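Side-chain contacts in putative periplasmic protein (Bacteroides vulgatus ATCC 8482, PDB 3DUE), which is of unknown function but belongs to a PepSY-like family of bacterial periplasmic proteins that may act as inhibitors: residues 12-15 / 16-19; 70-74 / 75-79. All blocks are in the same frame, centred on the assembly; numbering follows the deposited sequence.

Contact 1: 12-15 / 16-19; sequences QLPQ and TAQT
Gln18 reaches back from the first turn of helix 15-24 and hands its side-chain amide to the carbonyl of Leu13, five residues earlier. NE2 of Gln18 lies 2.8 Å from O of Leu13, with a nearly straight N-H...O angle of 162°. The oxygen sits close to the plane of the Gln18 amide, although the donor is tilted out of the Leu13 carbonyl plane. With CG beside the backbone N (chi1 -63°) and CG to CD extended, the glutamine runs back along the start of the helix; its CG passes 3.9 Å from CB of Leu13. The packed side is apolar: CB of Ala17 lies 4.2 Å from CB of Leu13 and 4.3 Å from CD of Pro14. Both Leu13 and Ala17 are buried, and Leu13 continues inward onto Tyr44 and Val46 of strand 41-48, with Ile8 also against it, while Pro14 touches Tyr44.

Pro14 is the N-cap residue. O of Pro14 accepts the backbone N-H of Gln18, with N of Gln18 at 3.1 Å, and the next such i to i+4 bond runs from N of Thr19 to O of Gln15; Gln18 is therefore fastened by both its main-chain N and its side-chain amide to consecutive carbonyls just ahead of the helix.

The outer side is looser. Gln15, Thr16 and Thr19 are exposed, and the side chains of Gln15 and Thr19 barely meet directly. A water bridges them instead, donating to OE1 of Gln15 at 3.0 Å and hydrogen-bonded to OG1 of Thr19 at 2.8 Å. Gln15 spans to this water with its chain fully drawn out, CG lying opposite the backbone N (chi1 178°), whereas the side chain of Thr16 touches Ile61.

Contact 2: 70-74 / 75-79; sequences SAVPV and AVVPD
Val76 gives its backbone N-H to the carbonyl of Pro73 in the shorter of the two bonds closing this turn, with N of Val76 3.0 Å from O of Pro73 and an N-H...O angle of 158°. The following bond, from N of Val77 to O of Val74, is longer at 3.2 Å. In both, the donor stands well above the carbonyl plane, more so at Val74, as suits a tight i to i+3 turn. The carbonyl of Val74 also accepts NZ of Lys82 from helix 79-88, so two donors grip it.

These bonds make a short 3-10 turn of residues 74-76 in the connection from strand 62-66 to helix 79-88, before the chain straightens at Val77 and reaches Pro78, the N-cap of that helix.

Packing gathers on the inner side of the turn. CG1 of Val72 meets CG2 of Val77 at 3.8 Å, the two side chains crossing at about a right angle. Val72 can make this contact because CG1 lies anti to its backbone N (chi1 178°), and the same methyl lies 4.3 Å from CG1 of Val76. The other branch of Val76, CG2, comes to 4.2 Å from CB of Pro73, beside the carbonyl that holds its N-H. All three valines are buried: Val72 rests on Val65, Met94 and Ile97, Val77 also on Met94, and Val76 on Trp62 and Val65 as well as Phe20 and His24 of helix 15-24. Farther out, Val74 and Ala75 occupy the exposed side, Ala75 against His24.

How the contacts relate
From the N terminus, the chain leaves strand 6-7 and meets contact 1 where the loop winds into helix 15-24. It then runs through four strands, 30-38 to 62-66, before contact 2 closes a turn on the way into helix 79-88. The two are in series, neither nested nor crossing; their centres are about 19 Å apart and their nearest atoms about 9 Å, without touching. Contact 1 fixes the start of helix 15-24 on strand 41-48, and contact 2 sets its buried valines on strands 62-66 and 94-99. Helix 15-24 connects their surroundings: its first turn belongs to 12-19, while farther along Phe20 and His24 reach segment 75-79.

Contact 1: 12-15 / 16-19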
loop_
_atom_site.group_PDB
_atom_site.type_symbol
_atom_site.label_atom_id
_atom_site.label_comp_id
_atom_site.label_asym_id
_atom_site.label_seq_id
_atom_site.Cartn_x
_atom_site.Cartn_y
_atom_site.Cartn_z
ATOM N N GLN A 12 0.066 16.187 -9.766
ATOM C CA GLN A 12 -1.395 16.103 -9.797
ATOM C C GLN A 12 -1.959 15.167 -8.702
ATOM O O GLN A 12 -3.173 15.012 -8.567
ATOM C CB GLN A 12 -1.907 15.690 -11.167
ATOM C CG GLN A 12 -1.592 16.712 -12.253
ATOM C CD GLN A 12 -2.036 16.259 -13.629
ATOM O OE1 GLN A 12 -1.446 15.351 -14.213
ATOM N NE2 GLN A 12 -3.069 16.914 -14.167
ATOM N N LEU A 13 -1.091 14.514 -7.943
ATOM C CA LEU A 13 -1.544 13.717 -6.796
ATOM C C LEU A 13 -1.891 14.634 -5.622
ATOM O O LEU A 13 -1.275 15.707 -5.460
ATOM C CB LEU A 13 -0.394 12.771 -6.366
ATOM C CG LEU A 13 0.117 11.647 -7.246
ATOM C CD1 LEU A 13 1.557 11.173 -6.805
ATOM C CD2 LEU A 13 -0.841 10.468 -7.302
ATOM N N PRO A 14 -2.839 14.212 -4.751
ATOM C CA PRO A 14 -3.070 15.002 -3.581
ATOM C C PRO A 14 -1.747 15.191 -2.831
ATOM O O PRO A 14 -0.877 14.311 -2.850
ATOM C CB PRO A 14 -4.061 14.153 -2.777
ATOM C CG PRO A 14 -4.766 13.343 -3.810
ATOM C CD PRO A 14 -3.678 13.002 -4.765
ATOM N N GLN A 15 -1.604 16.351 -2.203
ATOM C CA GLN A 15 -0.434 16.702 -1.425
ATOM C C GLN A 15 0.045 15.570 -0.485
ATOM O O GLN A 15 1.240 15.267 -0.423
ATOM C CB GLN A 15 -0.763 17.936 -0.584
ATOM C CG GLN A 15 0.372 18.330 0.287
ATOM C CD GLN A 15 0.108 19.404 1.327
ATOM O OE1 GLN A 15 0.937 19.541 2.212
ATOM N NE2 GLN A 15 -0.995 20.183 1.237
ATOM N N THR A 16 -0.885 14.964 0.232
ATOM C CA THR A 16 -0.554 13.907 1.202
ATOM C C THR A 16 0.132 12.698 0.531
ATOM O O THR A 16 1.089 12.146 1.097
ATOM C CB THR A 16 -1.816 13.505 2.017
ATOM O OG1 THR A 16 -2.324 14.677 2.673
ATOM C CG2 THR A 16 -1.487 12.444 3.079
ATOM N N ALA A 17 -0.340 12.316 -0.666
ATOM C CA ALA A 17 0.280 11.260 -1.447
ATOM C C ALA A 17 1.685 11.669 -1.919
ATOM O O ALA A 17 2.586 10.852 -1.922
ATOM C CB ALA A 17 -0.594 10.857 -2.578
ATOM N N GLN A 18 1.889 12.925 -2.319
ATOM C CA GLN A 18 3.232 13.349 -2.707
ATOM C C GLN A 18 4.184 13.263 -1.515
ATOM O O GLN A 18 5.348 12.843 -1.653
ATOM C CB GLN A 18 3.226 14.756 -3.281
ATOM C CG GLN A 18 2.410 14.871 -4.547
ATOM C CD GLN A 18 2.461 16.255 -5.086
ATOM O OE1 GLN A 18 3.560 16.823 -5.225
ATOM N NE2 GLN A 18 1.297 16.851 -5.335
ATOM N N THR A 19 3.731 13.691 -0.344
ATOM C CA THR A 19 4.561 13.663 0.867
ATOM C C THR A 19 4.872 12.215 1.269
ATOM O O THR A 19 5.960 11.915 1.744
ATOM C CB THR A 19 3.856 14.381 2.044
ATOM O OG1 THR A 19 3.744 15.765 1.729
ATOM C CG2 THR A 19 4.634 14.243 3.373
HETATM O O HOH W 1 1.738 16.905 3.305
#

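Contact 2: 70-74 / 75-79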
loop_
_atom_site.group_PDB
_atom_site.type_symbol
_atom_site.label_atom_id
_atom_site.label_comp_id
_atom_site.label_asym_id
_atom_site.label_seq_id
_atom_site.Cartn_x
_atom_site.Cartn_y
_atom_site.Cartn_z
ATOM N N SER A 70 10.820 -5.426 -3.182
ATOM C CA SER A 70 11.735 -5.009 -2.097
ATOM C C SER A 70 11.048 -5.437 -0.768
ATOM O O SER A 70 10.948 -6.623 -0.506
ATOM C CB SER A 70 12.089 -3.516 -2.216
ATOM O OG SER A 70 10.972 -2.636 -2.096
ATOM N N ALA A 71 10.565 -4.499 0.034
ATOM C CA ALA A 71 9.812 -4.786 1.260
ATOM C C ALA A 71 9.072 -3.513 1.584
ATOM O O ALA A 71 9.510 -2.424 1.144
ATOM C CB ALA A 71 10.759 -5.193 2.429
ATOM N N VAL A 72 7.962 -3.622 2.309
ATOM C CA VAL A 72 7.185 -2.451 2.774
ATOM C C VAL A 72 8.031 -1.720 3.811
ATOM O O VAL A 72 8.536 -2.356 4.716
ATOM C CB VAL A 72 5.877 -2.873 3.426
ATOM C CG1 VAL A 72 5.054 -1.665 3.977
ATOM C CG2 VAL A 72 5.020 -3.653 2.374
ATOM N N PRO A 73 8.251 -0.415 3.629
ATOM C CA PRO A 73 9.016 0.313 4.656
ATOM C C PRO A 73 8.338 0.196 6.022
ATOM O O PRO A 73 7.140 0.441 6.167
ATOM C CB PRO A 73 8.991 1.754 4.147
ATOM C CG PRO A 73 8.860 1.598 2.668
ATOM C CD PRO A 73 7.888 0.475 2.507
ATOM N N VAL A 74 9.106 -0.112 7.052
ATOM C CA VAL A 74 8.477 -0.384 8.347
ATOM C C VAL A 74 7.693 0.782 8.928
ATOM O O VAL A 74 6.701 0.575 9.631
ATOM C CB VAL A 74 9.502 -0.948 9.381
ATOM C CG1 VAL A 74 10.079 -2.231 8.851
ATOM C CG2 VAL A 74 10.623 0.028 9.660
ATOM N N ALA A 75 8.100 2.006 8.598
ATOM C CA ALA A 75 7.449 3.185 9.149
ATOM C C ALA A 75 6.013 3.337 8.621
ATOM O O ALA A 75 5.237 4.076 9.215
ATOM C CB ALA A 75 8.261 4.418 8.862
ATOM N N VAL A 76 5.668 2.651 7.528
ATOM C CA VAL A 76 4.327 2.702 6.960
ATOM C C VAL A 76 3.298 1.828 7.723
ATOM O O VAL A 76 2.079 2.078 7.695
ATOM C CB VAL A 76 4.382 2.278 5.467
ATOM C CG1 VAL A 76 2.993 1.943 4.896
ATOM C CG2 VAL A 76 5.138 3.342 4.661
ATOM N N VAL A 77 3.803 0.830 8.414
ATOM C CA VAL A 77 2.969 -0.194 9.043
ATOM C C VAL A 77 2.519 0.126 10.448
ATOM O O VAL A 77 3.345 0.423 11.323
ATOM C CB VAL A 77 3.718 -1.581 9.060
ATOM C CG1 VAL A 77 2.850 -2.696 9.609
ATOM C CG2 VAL A 77 4.146 -1.952 7.665
ATOM N N PRO A 78 1.209 -0.000 10.696
ATOM C CA PRO A 78 0.707 0.228 12.056
ATOM C C PRO A 78 1.458 -0.643 13.081
ATOM O O PRO A 78 1.731 -1.812 12.826
ATOM C CB PRO A 78 -0.781 -0.151 11.950
ATOM C CG PRO A 78 -1.106 -0.004 10.509
ATOM C CD PRO A 78 0.130 -0.391 9.767
ATOM N N ASP A 79 1.817 -0.062 14.218
ATOM C CA ASP A 79 2.557 -0.778 15.260
ATOM C C ASP A 79 1.968 -2.117 15.678
ATOM O O ASP A 79 2.712 -3.074 15.888
ATOM C CB ASP A 79 2.735 0.103 16.506
ATOM C CG ASP A 79 4.000 0.947 16.449
ATOM O OD1 ASP A 79 4.512 1.261 15.344
ATOM O OD2 ASP A 79 4.509 1.286 17.532
#